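Local coordinates for protein farnesyltransferase, putative (Trypanosoma cruzi, PDB 3WCA) that probably condenses two molecules of farnesyl diphosphate, in a magnesium- and NAD(P)H-dependent reaction, into squalene, the precursor of lanosterol, at residues 32-37 with 60-65; 86-91 with 109-114; 119-124 with 130-135; 55-60 with 173-178. The protein carries 1 engineered substitution. All coordinates share one frame; numbering follows the deposited sequence.

Contact 1. Residues 32-37 with 60-65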
loop_
_atom_site.group_PDB
_atom_site.type_symbol
_atom_site.label_atom_id
_atom_site.label_comp_id
_atom_site.label_asym_id
_atom_site.label_seq_id
_atom_site.Cartn_x
_atom_site.Cartn_y
_atom_site.Cartn_z
ATOM N N TYR A 32 -14.500 13.151 -3.459
ATOM C CA TYR A 32 -13.837 12.735 -4.683
ATOM C C TYR A 32 -12.853 13.793 -5.153
ATOM O O TYR A 32 -11.855 13.475 -5.795
ATOM C CB TYR A 32 -14.871 12.441 -5.771
ATOM C CG TYR A 32 -15.532 11.085 -5.632
ATOM C CD1 TYR A 32 -14.811 9.909 -5.848
ATOM C CD2 TYR A 32 -16.876 10.976 -5.280
ATOM C CE1 TYR A 32 -15.411 8.658 -5.715
ATOM C CE2 TYR A 32 -17.485 9.727 -5.147
ATOM C CZ TYR A 32 -16.749 8.575 -5.364
ATOM O OH TYR A 32 -17.356 7.347 -5.230
ATOM N N ASP A 33 -13.132 15.051 -4.826
ATOM C CA ASP A 33 -12.247 16.145 -5.207
ATOM C C ASP A 33 -10.996 16.157 -4.344
ATOM O O ASP A 33 -9.894 16.395 -4.836
ATOM C CB ASP A 33 -12.965 17.486 -5.069
ATOM C CG ASP A 33 -13.637 17.923 -6.351
ATOM O OD1 ASP A 33 -14.255 17.070 -7.029
ATOM O OD2 ASP A 33 -13.554 19.129 -6.675
ATOM N N ILE A 34 -11.157 15.902 -3.052
ATOM C CA ILE A 34 -10.001 15.908 -2.180
ATOM C C ILE A 34 -9.189 14.655 -2.487
ATOM O O ILE A 34 -7.965 14.677 -2.463
ATOM C CB ILE A 34 -10.428 15.970 -0.682
ATOM C CG1 ILE A 34 -9.264 16.478 0.165
ATOM C CG2 ILE A 34 -10.887 14.621 -0.192
ATOM C CD1 ILE A 34 -8.961 17.955 -0.051
ATOM N N LEU A 35 -9.883 13.568 -2.807
ATOM C CA LEU A 35 -9.230 12.311 -3.143
ATOM C C LEU A 35 -8.273 12.515 -4.313
ATOM O O LEU A 35 -7.136 12.051 -4.297
ATOM C CB LEU A 35 -10.279 11.273 -3.534
ATOM C CG LEU A 35 -9.729 9.993 -4.154
ATOM C CD1 LEU A 35 -8.915 9.259 -3.120
ATOM C CD2 LEU A 35 -10.861 9.123 -4.656
ATOM N N GLN A 36 -8.750 13.214 -5.333
ATOM C CA GLN A 36 -7.955 13.483 -6.520
ATOM C C GLN A 36 -6.713 14.326 -6.240
ATOM O O GLN A 36 -5.684 14.164 -6.894
ATOM C CB GLN A 36 -8.835 14.171 -7.563
ATOM C CG GLN A 36 -8.088 14.950 -8.625
ATOM C CD GLN A 36 -9.014 15.404 -9.730
ATOM O OE1 GLN A 36 -9.433 14.600 -10.571
ATOM N NE2 GLN A 36 -9.361 16.690 -9.727
ATOM N N ALA A 37 -6.815 15.222 -5.264
ATOM C CA ALA A 37 -5.705 16.093 -4.913
ATOM C C ALA A 37 -4.740 15.400 -3.961
ATOM O O ALA A 37 -3.525 15.513 -4.096
ATOM C CB ALA A 37 -6.236 17.371 -4.275
ATOM N N PHE A 60 -13.758 5.518 2.758
ATOM C CA PHE A 60 -12.881 4.644 3.520
ATOM C C PHE A 60 -11.443 5.146 3.401
ATOM O O PHE A 60 -10.720 5.273 4.397
ATOM C CB PHE A 60 -12.986 3.227 2.957
ATOM C CG PHE A 60 -12.034 2.246 3.569
ATOM C CD1 PHE A 60 -11.789 2.252 4.944
ATOM C CD2 PHE A 60 -11.462 1.237 2.787
ATOM C CE1 PHE A 60 -10.995 1.256 5.537
ATOM C CE2 PHE A 60 -10.671 0.241 3.364
ATOM C CZ PHE A 60 -10.440 0.248 4.752
ATOM N N TYR A 61 -11.043 5.433 2.165
ATOM C CA TYR A 61 -9.708 5.925 1.871
ATOM C C TYR A 61 -9.427 7.276 2.512
ATOM O O TYR A 61 -8.328 7.510 3.006
ATOM C CB TYR A 61 -9.509 6.035 0.358
ATOM C CG TYR A 61 -8.228 6.733 -0.035
ATOM C CD1 TYR A 61 -7.044 6.021 -0.221
ATOM C CD2 TYR A 61 -8.193 8.121 -0.173
ATOM C CE1 TYR A 61 -5.849 6.676 -0.534
ATOM C CE2 TYR A 61 -7.010 8.787 -0.479
ATOM C CZ TYR A 61 -5.841 8.062 -0.657
ATOM O OH TYR A 61 -4.673 8.744 -0.929
ATOM N N LEU A 62 -10.399 8.176 2.503
ATOM C CA LEU A 62 -10.165 9.492 3.082
ATOM C C LEU A 62 -10.043 9.433 4.604
ATOM O O LEU A 62 -9.256 10.166 5.204
ATOM C CB LEU A 62 -11.264 10.458 2.654
ATOM C CG LEU A 62 -11.229 10.825 1.160
ATOM C CD1 LEU A 62 -12.460 11.664 0.794
ATOM C CD2 LEU A 62 -9.951 11.605 0.858
ATOM N N VAL A 63 -10.813 8.552 5.232
ATOM C CA VAL A 63 -10.729 8.402 6.675
ATOM C C VAL A 63 -9.294 7.993 7.038
ATOM O O VAL A 63 -8.657 8.630 7.877
ATOM C CB VAL A 63 -11.717 7.323 7.186
ATOM C CG1 VAL A 63 -11.371 6.927 8.614
ATOM C CG2 VAL A 63 -13.143 7.856 7.121
ATOM N N LEU A 64 -8.789 6.948 6.383
ATOM C CA LEU A 64 -7.442 6.450 6.645
ATOM C C LEU A 64 -6.400 7.488 6.259
ATOM O O LEU A 64 -5.339 7.595 6.886
ATOM C CB LEU A 64 -7.187 5.148 5.869
ATOM C CG LEU A 64 -8.149 3.987 6.145
ATOM C CD1 LEU A 64 -7.613 2.720 5.485
ATOM C CD2 LEU A 64 -8.293 3.773 7.660
ATOM N N ARG A 65 -6.711 8.254 5.223
ATOM C CA ARG A 65 -5.807 9.283 4.751
ATOM C C ARG A 65 -5.684 10.362 5.818
ATOM O O ARG A 65 -4.625 10.970 5.987
ATOM C CB ARG A 65 -6.339 9.886 3.461
ATOM C CG ARG A 65 -5.423 10.916 2.875
ATOM C CD ARG A 65 -4.051 10.330 2.600
ATOM N NE ARG A 65 -3.151 11.372 2.127
ATOM C CZ ARG A 65 -1.973 11.145 1.565
ATOM N NH1 ARG A 65 -1.541 9.898 1.403
ATOM N NH2 ARG A 65 -1.237 12.171 1.156
#
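Leu62, Leu35 and Ile34 carry most of this crossing between two helices, whose axes in segments 32-37 and 60-65 pass 10.4 Å apart at 57°. Leu62 sends both methyls against CG2 of Ile34, and its CD2 sits only 3.3 Å from that CG2, tighter than an ordinary methyl contact. Leu62 CD2 also lies 4.1 Å from Leu35 CA. With its CG anti to the backbone N (chi1 169°), Leu35 carries CD1 to the Tyr61 ring, where CD1 lies 3.2 Å from Tyr61 CD2 and nearly as close to CE2. Branched aliphatic chains suit this buried seam, since their methyls pack it without needing polar partners. Tyr61 belongs to the pocket of the bound farnesyl thiodiphosphate and touches that ligand, so Leu35 packs against a pocket-lining ring, which also stacks with Phe42. Around the crossing, Ile34 continues onto helix 105-112, Leu62 also touches Cys31, earlier on the same helix 26-38, and helix 126-147 packs against Phe60, Val63 and Leu64 of helix 51-72.

Contact 2. Residues 86-91 with 109-114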
loop_
_atom_site.group_PDB
_atom_site.type_symbol
_atom_site.label_atom_id
_atom_site.label_comp_id
_atom_site.label_asym_id
_atom_site.label_seq_id
_atom_site.Cartn_x
_atom_site.Cartn_y
_atom_site.Cartn_z
ATOM N N PRO A 86 -6.323 7.248 18.651
ATOM C CA PRO A 86 -7.205 6.198 19.181
ATOM C C PRO A 86 -8.700 6.472 19.139
ATOM O O PRO A 86 -9.502 5.541 19.082
ATOM C CB PRO A 86 -6.694 6.009 20.607
ATOM C CG PRO A 86 -5.230 6.293 20.461
ATOM C CD PRO A 86 -5.252 7.551 19.616
ATOM N N LYS A 87 -9.087 7.736 19.175
ATOM C CA LYS A 87 -10.506 8.050 19.127
ATOM C C LYS A 87 -10.897 8.681 17.797
ATOM O O LYS A 87 -11.944 9.314 17.677
ATOM C CB LYS A 87 -10.898 8.968 20.297
ATOM C CG LYS A 87 -10.056 10.229 20.458
ATOM C CD LYS A 87 -10.657 11.128 21.540
ATOM C CE LYS A 87 -9.961 12.482 21.616
ATOM N NZ LYS A 87 -8.637 12.413 22.285
ATOM N N PHE A 88 -10.059 8.488 16.787
ATOM C CA PHE A 88 -10.347 9.052 15.488
ATOM C C PHE A 88 -11.612 8.439 14.932
ATOM O O PHE A 88 -12.444 9.139 14.372
ATOM C CB PHE A 88 -9.203 8.802 14.515
ATOM C CG PHE A 88 -9.120 9.822 13.424
ATOM C CD1 PHE A 88 -8.518 11.056 13.661
ATOM C CD2 PHE A 88 -9.648 9.559 12.165
ATOM C CE1 PHE A 88 -8.441 12.016 12.652
ATOM C CE2 PHE A 88 -9.576 10.510 11.151
ATOM C CZ PHE A 88 -8.971 11.743 11.397
ATOM N N HIS A 89 -11.758 7.130 15.095
ATOM C CA HIS A 89 -12.937 6.432 14.596
ATOM C C HIS A 89 -14.234 6.939 15.228
ATOM O O HIS A 89 -15.296 6.870 14.611
ATOM C CB HIS A 89 -12.807 4.926 14.837
ATOM C CG HIS A 89 -13.024 4.516 16.261
ATOM N ND1 HIS A 89 -12.238 4.972 17.298
ATOM C CD2 HIS A 89 -13.937 3.685 16.819
ATOM C CE1 HIS A 89 -12.657 4.440 18.432
ATOM N NE2 HIS A 89 -13.686 3.654 18.169
ATOM N N GLU A 90 -14.154 7.451 16.454
ATOM C CA GLU A 90 -15.348 7.957 17.125
ATOM C C GLU A 90 -15.910 9.190 16.428
ATOM O O GLU A 90 -17.118 9.414 16.440
ATOM C CB GLU A 90 -15.047 8.271 18.600
ATOM C CG GLU A 90 -14.755 7.016 19.424
ATOM C CD GLU A 90 -14.383 7.301 20.872
ATOM O OE1 GLU A 90 -13.966 6.348 21.571
ATOM O OE2 GLU A 90 -14.510 8.467 21.308
ATOM N N HIS A 91 -15.039 9.976 15.803
ATOM C CA HIS A 91 -15.470 11.184 15.111
ATOM C C HIS A 91 -16.314 10.912 13.864
ATOM O O HIS A 91 -16.974 11.812 13.344
ATOM C CB HIS A 91 -14.256 12.027 14.732
ATOM C CG HIS A 91 -13.340 12.308 15.881
ATOM N ND1 HIS A 91 -13.803 12.672 17.126
ATOM C CD2 HIS A 91 -11.990 12.291 15.969
ATOM C CE1 HIS A 91 -12.776 12.868 17.933
ATOM N NE2 HIS A 91 -11.665 12.644 17.257
ATOM N N GLU A 109 -6.393 20.539 4.398
ATOM C CA GLU A 109 -7.770 20.871 4.050
ATOM C C GLU A 109 -8.725 19.711 4.347
ATOM O O GLU A 109 -9.870 19.928 4.743
ATOM C CB GLU A 109 -7.847 21.231 2.568
ATOM C CG GLU A 109 -9.155 21.866 2.127
ATOM C CD GLU A 109 -9.206 22.050 0.619
ATOM O OE1 GLU A 109 -8.140 22.299 0.020
ATOM O OE2 GLU A 109 -10.306 21.954 0.034
ATOM N N LEU A 110 -8.250 18.484 4.144
ATOM C CA LEU A 110 -9.069 17.299 4.395
ATOM C C LEU A 110 -9.529 17.285 5.850
ATOM O O LEU A 110 -10.697 17.031 6.149
ATOM C CB LEU A 110 -8.269 16.027 4.098
ATOM C CG LEU A 110 -8.902 14.685 4.481
ATOM C CD1 LEU A 110 -10.227 14.493 3.773
ATOM C CD2 LEU A 110 -7.938 13.561 4.118
ATOM N N LEU A 111 -8.604 17.569 6.754
ATOM C CA LEU A 111 -8.938 17.582 8.163
ATOM C C LEU A 111 -9.780 18.790 8.576
ATOM O O LEU A 111 -10.715 18.640 9.351
ATOM C CB LEU A 111 -7.659 17.502 8.997
ATOM C CG LEU A 111 -6.962 16.143 8.887
ATOM C CD1 LEU A 111 -5.578 16.223 9.502
ATOM C CD2 LEU A 111 -7.799 15.081 9.585
ATOM N N GLU A 112 -9.463 19.976 8.054
ATOM C CA GLU A 112 -10.216 21.183 8.407
ATOM C C GLU A 112 -11.661 21.125 7.934
ATOM O O GLU A 112 -12.569 21.576 8.632
ATOM C CB GLU A 112 -9.541 22.428 7.830
ATOM C CG GLU A 112 -8.112 22.616 8.304
ATOM C CD GLU A 112 -7.439 23.823 7.687
ATOM O OE1 GLU A 112 -7.586 24.025 6.466
ATOM O OE2 GLU A 112 -6.753 24.562 8.422
ATOM N N ARG A 113 -11.876 20.570 6.747
ATOM C CA ARG A 113 -13.222 20.447 6.206
ATOM C C ARG A 113 -13.637 18.983 6.268
ATOM O O ARG A 113 -14.365 18.493 5.407
ATOM C CB ARG A 113 -13.259 20.945 4.760
ATOM C CG ARG A 113 -12.946 22.426 4.617
ATOM C CD ARG A 113 -12.972 22.865 3.159
ATOM N NE ARG A 113 -14.310 22.829 2.570
ATOM C CZ ARG A 113 -14.548 22.926 1.265
ATOM N NH1 ARG A 113 -13.537 23.061 0.417
ATOM N NH2 ARG A 113 -15.792 22.891 0.806
ATOM N N TYR A 114 -13.175 18.300 7.309
ATOM C CA TYR A 114 -13.466 16.884 7.510
ATOM C C TYR A 114 -14.961 16.600 7.651
ATOM O O TYR A 114 -15.386 15.444 7.669
ATOM C CB TYR A 114 -12.726 16.384 8.752
ATOM C CG TYR A 114 -12.642 14.877 8.864
ATOM C CD1 TYR A 114 -11.789 14.142 8.035
ATOM C CD2 TYR A 114 -13.393 14.187 9.815
ATOM C CE1 TYR A 114 -11.683 12.760 8.157
ATOM C CE2 TYR A 114 -13.295 12.806 9.943
ATOM C CZ TYR A 114 -12.435 12.100 9.114
ATOM O OH TYR A 114 -12.312 10.743 9.258
#
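Phe88 reaches from the loop after helix 78-84 to Leu111 in the last turn of helix 105-112 and to Tyr114 just beyond its end, forming an apolar cluster within the all-helical squalene/phytoene synthase fold. Starting at CB, the side chain sets off with CG opposite the backbone N (chi1 -154°), a turn that carries the ring across to the helix end. Along the ring, Phe88 CD2 only approaches the phenol oxygen, being 4.1 Å from Tyr114 OH. One atom further on, Phe88 CE2 is the main point of contact: it lies 3.3 Å from Tyr114 OH and 3.9 Å from Tyr114 CZ. The tip, Phe88 CZ, meets the methyl CD2 of Leu111 at 4.0 Å, the methyl approaching the ring edge in its plane. The two rings form an offset edge-to-face pair, the edge of Phe88 toward the face of Tyr114, with planes at 65° and centroids 5.6 Å apart. Flat, apolar phenylalanine suits this place, because one ring can serve a tyrosine and a leucine at once. Trp97 meets both rings at steep angles, and Ala66 and Leu67 of helix 51-72 also touch Phe88. Leu111 in turn packs on Ala66 and Thr69 of that helix. The Tyr114 hydroxyl is buried with no polar partner in the model, and the nearest atom of the 86-91 segment to its oxygen is Phe88 CE2.

Contact 3. Residues 119-124 with 130-135; sequences RAYSRL and DVISGI
Ile132 and Ser133 receive the side chain of Tyr121 where two consecutive helices, 115-122 and 126-147, are joined by a short connection in the all-helical squalene/phytoene synthase fold. Asp130 comes first and joins through solvent: one water donates to Asp130 OD1 at 3.0 Å and also to Tyr121 OH, at 3.3 Å. The carboxylate is solvent-exposed, as suits an acidic residue at the margin of the interface. Val131 packs on Leu174 and Leu175 of helix 154-179. Ile132 is the apolar centre. Its chi1 of -60° puts CG1 anti to the carbonyl carbon and leaves CG2 anti to the backbone N, and Ile132 CG2 meets the edge of the Tyr121 ring near its plane, 4.0 Å from Tyr121 CE1. The other branch ends in Ile132 CD1, which lies 3.9 Å from Leu124 CD1, the two side chains crossing at about a right angle. A beta-branched residue fits here because its two arms serve two partners. Tyrosine suits the facing helix, since its ring lies against Ile132 while its hydroxyl is satisfied by the carbonyl of Gln129 and by the water shared with Asp130. Ser133 comes last, its CB 3.5 Å from Tyr121 OH.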
loop_
_atom_site.group_PDB
_atom_site.type_symbol
_atom_site.label_atom_id
_atom_site.label_comp_id
_atom_site.label_asym_id
_atom_site.label_seq_id
_atom_site.Cartn_x
_atom_site.Cartn_y
_atom_site.Cartn_z
ATOM N N ARG A 119 -20.247 13.437 6.906
ATOM C CA ARG A 119 -21.621 13.525 6.407
ATOM C C ARG A 119 -21.840 12.403 5.406
ATOM O O ARG A 119 -22.778 11.621 5.527
ATOM C CB ARG A 119 -21.881 14.855 5.702
ATOM C CG ARG A 119 -21.752 16.079 6.568
ATOM C CD ARG A 119 -22.404 17.255 5.873
ATOM N NE ARG A 119 -22.042 18.527 6.481
ATOM C CZ ARG A 119 -22.801 19.616 6.424
ATOM N NH1 ARG A 119 -23.970 19.582 5.789
ATOM N NH2 ARG A 119 -22.389 20.741 6.990
ATOM N N ALA A 120 -20.964 12.344 4.407
ATOM C CA ALA A 120 -21.038 11.315 3.380
ATOM C C ALA A 120 -21.054 9.954 4.059
ATOM O O ALA A 120 -21.760 9.036 3.637
ATOM C CB ALA A 120 -19.837 11.422 2.458
ATOM N N TYR A 121 -20.269 9.837 5.122
ATOM C CA TYR A 121 -20.177 8.596 5.878
ATOM C C TYR A 121 -21.537 8.202 6.452
ATOM O O TYR A 121 -21.946 7.044 6.355
ATOM C CB TYR A 121 -19.176 8.771 7.022
ATOM C CG TYR A 121 -19.061 7.587 7.955
ATOM C CD1 TYR A 121 -18.141 6.567 7.711
ATOM C CD2 TYR A 121 -19.861 7.497 9.096
ATOM C CE1 TYR A 121 -18.016 5.485 8.584
ATOM C CE2 TYR A 121 -19.747 6.420 9.973
ATOM C CZ TYR A 121 -18.823 5.420 9.713
ATOM O OH TYR A 121 -18.702 4.359 10.578
ATOM N N SER A 122 -22.231 9.172 7.044
ATOM C CA SER A 122 -23.534 8.919 7.657
ATOM C C SER A 122 -24.593 8.455 6.664
ATOM O O SER A 122 -25.617 7.901 7.063
ATOM C CB SER A 122 -24.040 10.169 8.386
ATOM O OG SER A 122 -24.396 11.189 7.469
ATOM N N ARG A 123 -24.354 8.680 5.375
ATOM C CA ARG A 123 -25.307 8.260 4.357
ATOM C C ARG A 123 -24.944 6.916 3.733
ATOM O O ARG A 123 -25.530 6.513 2.728
ATOM C CB ARG A 123 -25.442 9.334 3.271
ATOM C CG ARG A 123 -26.193 10.581 3.746
ATOM C CD ARG A 123 -26.612 11.500 2.595
ATOM N NE ARG A 123 -25.528 12.349 2.102
ATOM C CZ ARG A 123 -25.019 13.387 2.764
ATOM N NH1 ARG A 123 -25.491 13.715 3.958
ATOM N NH2 ARG A 123 -24.042 14.102 2.226
ATOM N N LEU A 124 -23.981 6.218 4.329
ATOM C CA LEU A 124 -23.573 4.911 3.818
ATOM C C LEU A 124 -24.351 3.805 4.507
ATOM O O LEU A 124 -24.910 3.999 5.580
ATOM C CB LEU A 124 -22.077 4.667 4.048
ATOM C CG LEU A 124 -21.037 5.357 3.168
ATOM C CD1 LEU A 124 -19.648 5.047 3.711
ATOM C CD2 LEU A 124 -21.161 4.882 1.727
ATOM N N ASP A 130 -19.556 0.188 9.499
ATOM C CA ASP A 130 -18.893 -0.639 10.509
ATOM C C ASP A 130 -17.517 -1.160 10.093
ATOM O O ASP A 130 -16.598 -1.238 10.917
ATOM C CB ASP A 130 -19.791 -1.824 10.904
ATOM C CG ASP A 130 -21.079 -1.387 11.607
ATOM O OD1 ASP A 130 -21.226 -0.181 11.922
ATOM O OD2 ASP A 130 -21.941 -2.263 11.846
ATOM N N VAL A 131 -17.380 -1.532 8.826
ATOM C CA VAL A 131 -16.105 -2.026 8.331
ATOM C C VAL A 131 -15.094 -0.887 8.451
ATOM O O VAL A 131 -14.002 -1.052 9.011
ATOM C CB VAL A 131 -16.236 -2.484 6.861
ATOM C CG1 VAL A 131 -14.866 -2.741 6.252
ATOM C CG2 VAL A 131 -17.086 -3.754 6.802
ATOM N N ILE A 132 -15.495 0.278 7.953
ATOM C CA ILE A 132 -14.671 1.478 7.959
ATOM C C ILE A 132 -14.288 1.920 9.369
ATOM O O ILE A 132 -13.124 2.217 9.650
ATOM C CB ILE A 132 -15.411 2.633 7.236
ATOM C CG1 ILE A 132 -15.702 2.214 5.781
ATOM C CG2 ILE A 132 -14.583 3.922 7.301
ATOM C CD1 ILE A 132 -16.352 3.303 4.922
ATOM N N SER A 133 -15.271 1.963 10.260
ATOM C CA SER A 133 -15.016 2.376 11.634
ATOM C C SER A 133 -14.093 1.367 12.299
ATOM O O SER A 133 -13.191 1.734 13.060
ATOM C CB SER A 133 -16.339 2.464 12.403
ATOM O OG SER A 133 -16.160 3.132 13.633
ATOM N N GLY A 134 -14.313 0.093 11.984
ATOM C CA GLY A 134 -13.515 -0.973 12.568
ATOM C C GLY A 134 -12.061 -0.978 12.137
ATOM O O GLY A 134 -11.162 -1.219 12.955
ATOM N N ILE A 135 -11.824 -0.733 10.849
ATOM C CA ILE A 135 -10.466 -0.711 10.322
ATOM C C ILE A 135 -9.768 0.559 10.782
ATOM O O ILE A 135 -8.591 0.535 11.117
ATOM C CB ILE A 135 -10.453 -0.770 8.768
ATOM C CG1 ILE A 135 -11.119 -2.065 8.287
ATOM C CG2 ILE A 135 -9.021 -0.715 8.252
ATOM C CD1 ILE A 135 -10.462 -3.322 8.802
HETATM O O HOH W 1 -19.831 2.291 12.859
#

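Contact 4. Residues 55-60 with 173-178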
loop_
_atom_site.group_PDB
_atom_site.type_symbol
_atom_site.label_atom_id
_atom_site.label_comp_id
_atom_site.label_asym_id
_atom_site.label_seq_id
_atom_site.Cartn_x
_atom_site.Cartn_y
_atom_site.Cartn_z
ATOM N N ASP A 55 -18.284 4.896 -3.640
ATOM C CA ASP A 55 -18.500 5.907 -2.611
ATOM C C ASP A 55 -17.960 5.389 -1.290
ATOM O O ASP A 55 -17.272 6.105 -0.575
ATOM C CB ASP A 55 -19.992 6.231 -2.443
ATOM C CG ASP A 55 -20.591 6.905 -3.667
ATOM O OD1 ASP A 55 -19.895 7.723 -4.303
ATOM O OD2 ASP A 55 -21.770 6.623 -3.979
ATOM N N ALA A 56 -18.281 4.138 -0.973
ATOM C CA ALA A 56 -17.833 3.535 0.273
ATOM C C ALA A 56 -16.302 3.467 0.332
ATOM O O ALA A 56 -15.691 3.815 1.347
ATOM C CB ALA A 56 -18.425 2.148 0.410
ATOM N N VAL A 57 -15.687 3.015 -0.758
ATOM C CA VAL A 57 -14.235 2.914 -0.814
ATOM C C VAL A 57 -13.585 4.300 -0.791
ATOM O O VAL A 57 -12.546 4.493 -0.155
ATOM C CB VAL A 57 -13.791 2.124 -2.058
ATOM C CG1 VAL A 57 -12.304 2.293 -2.300
ATOM C CG2 VAL A 57 -14.112 0.661 -1.859
ATOM N N CYS A 58 -14.195 5.273 -1.461
ATOM C CA CYS A 58 -13.633 6.620 -1.457
ATOM C C CYS A 58 -13.616 7.242 -0.057
ATOM O O CYS A 58 -12.649 7.903 0.333
ATOM C CB CYS A 58 -14.413 7.536 -2.388
ATOM S SG CYS A 58 -13.927 9.245 -2.209
ATOM N N ILE A 59 -14.699 7.040 0.688
ATOM C CA ILE A 59 -14.805 7.574 2.042
ATOM C C ILE A 59 -13.854 6.826 2.975
ATOM O O ILE A 59 -13.251 7.419 3.871
ATOM C CB ILE A 59 -16.246 7.439 2.576
ATOM C CG1 ILE A 59 -17.198 8.193 1.657
ATOM C CG2 ILE A 59 -16.334 7.975 4.008
ATOM C CD1 ILE A 59 -16.741 9.614 1.356
ATOM N N PHE A 60 -13.758 5.518 2.758
ATOM C CA PHE A 60 -12.881 4.644 3.520
ATOM C C PHE A 60 -11.443 5.146 3.401
ATOM O O PHE A 60 -10.720 5.273 4.397
ATOM C CB PHE A 60 -12.986 3.227 2.957
ATOM C CG PHE A 60 -12.034 2.246 3.569
ATOM C CD1 PHE A 60 -11.789 2.252 4.944
ATOM C CD2 PHE A 60 -11.462 1.237 2.787
ATOM C CE1 PHE A 60 -10.995 1.256 5.537
ATOM C CE2 PHE A 60 -10.671 0.241 3.364
ATOM C CZ PHE A 60 -10.440 0.248 4.752
ATOM N N THR A 173 -11.712 -6.111 1.319
ATOM C CA THR A 173 -12.277 -7.445 1.195
ATOM C C THR A 173 -13.641 -7.518 1.905
ATOM O O THR A 173 -14.574 -8.146 1.401
ATOM C CB THR A 173 -11.314 -8.506 1.777
ATOM O OG1 THR A 173 -10.065 -8.464 1.070
ATOM C CG2 THR A 173 -11.906 -9.909 1.643
ATOM N N LEU A 174 -13.766 -6.861 3.059
ATOM C CA LEU A 174 -15.033 -6.868 3.788
ATOM C C LEU A 174 -16.064 -5.969 3.098
ATOM O O LEU A 174 -17.265 -6.197 3.212
ATOM C CB LEU A 174 -14.831 -6.421 5.238
ATOM C CG LEU A 174 -14.021 -7.359 6.141
ATOM C CD1 LEU A 174 -13.752 -6.655 7.472
ATOM C CD2 LEU A 174 -14.766 -8.680 6.358
ATOM N N LEU A 175 -15.604 -4.940 2.394
ATOM C CA LEU A 175 -16.536 -4.086 1.676
ATOM C C LEU A 175 -17.042 -4.833 0.440
ATOM O O LEU A 175 -18.185 -4.653 0.044
ATOM C CB LEU A 175 -15.882 -2.770 1.241
ATOM C CG LEU A 175 -15.629 -1.704 2.297
ATOM C CD1 LEU A 175 -15.031 -0.488 1.614
ATOM C CD2 LEU A 175 -16.925 -1.321 3.003
ATOM N N TYR A 176 -16.195 -5.667 -0.164
ATOM C CA TYR A 176 -16.597 -6.428 -1.351
ATOM C C TYR A 176 -17.702 -7.425 -1.001
ATOM O O TYR A 176 -18.677 -7.582 -1.742
ATOM C CB TYR A 176 -15.425 -7.228 -1.955
ATOM C CG TYR A 176 -14.206 -6.442 -2.423
ATOM C CD1 TYR A 176 -14.260 -5.072 -2.655
ATOM C CD2 TYR A 176 -12.994 -7.097 -2.650
ATOM C CE1 TYR A 176 -13.122 -4.365 -3.098
ATOM C CE2 TYR A 176 -11.866 -6.411 -3.092
ATOM C CZ TYR A 176 -11.929 -5.054 -3.312
ATOM O OH TYR A 176 -10.795 -4.392 -3.740
ATOM N N VAL A 177 -17.528 -8.122 0.116
ATOM C CA VAL A 177 -18.509 -9.107 0.559
ATOM C C VAL A 177 -19.814 -8.420 0.953
ATOM O O VAL A 177 -20.894 -8.787 0.494
ATOM C CB VAL A 177 -17.979 -9.906 1.762
ATOM C CG1 VAL A 177 -19.065 -10.836 2.300
ATOM C CG2 VAL A 177 -16.770 -10.712 1.338
ATOM N N SER A 178 -19.698 -7.411 1.801
ATOM C CA SER A 178 -20.852 -6.668 2.268
ATOM C C SER A 178 -21.696 -6.124 1.117
ATOM O O SER A 178 -22.914 -5.988 1.242
ATOM C CB SER A 178 -20.386 -5.521 3.161
ATOM O OG SER A 178 -21.486 -4.775 3.639
#
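Leu175 is the one large bump here, and Ala56, Val57 and Phe60 form the hollow that takes it. Its methyl CD1 does all the close touching: Leu175 CD1 is 3.8 Å from Val57 CG2. The same Leu175 CD1 is 4.1 Å from Phe60 CD2 and 4.5 Å from Ala56 CB. Chi1 of -75° places CG anti to the carbonyl carbon, and an extended chi2 of -178° carries CD1 outward to the facing helix. The hollow is made by residues of different size. Ala56 gives a low floor, its side chain being a single methyl, while Val57 offers a branched wall and Phe60 a broad one. Leucine suits the knob, being long enough to bridge the wide 11.0 Å separation of the axes in segments 55-60 and 173-178, and slim enough to enter between the side chains. Its approach to the Val57 and Phe60 side chains is oblique. Tyr128 of helix 126-147 packs on both Ala56 and Leu175, and Phe279 of helix 274-294 touches Val57 and Tyr176. Thr173 and Tyr176 on the same helical segment touch the bound farnesyl thiodiphosphate, whereas the side chain of Phe60 is about 7 Å from that ligand. With the helix segments running nearly antiparallel at 157°, this is apolar helix packing beside the substrate-analogue pocket of the all-alpha squalene synthase fold.

Going from the N terminus, contact 1 closes the first loop, bringing helix 26-38 onto helix 51-72. Contact 2 follows in series, tying the loop at 86-91 to the end of helix 105-112, and contact 3 joins helices 115-122 and 126-147 across a short connection. Contact 4 closes the long loop between 55-60 and 173-178, which encloses contacts 2 and 3. Its segments alternate with those of contact 1, and the two share Phe60 on helix 51-72. That helix is the common hub: Val63 meets Tyr114 of contact 2, Phe60 meets Ile132 and Ile135 of contact 3, and Tyr32 OH probably hydrogen-bonds Asp55 OD1, binding contacts 1 and 4.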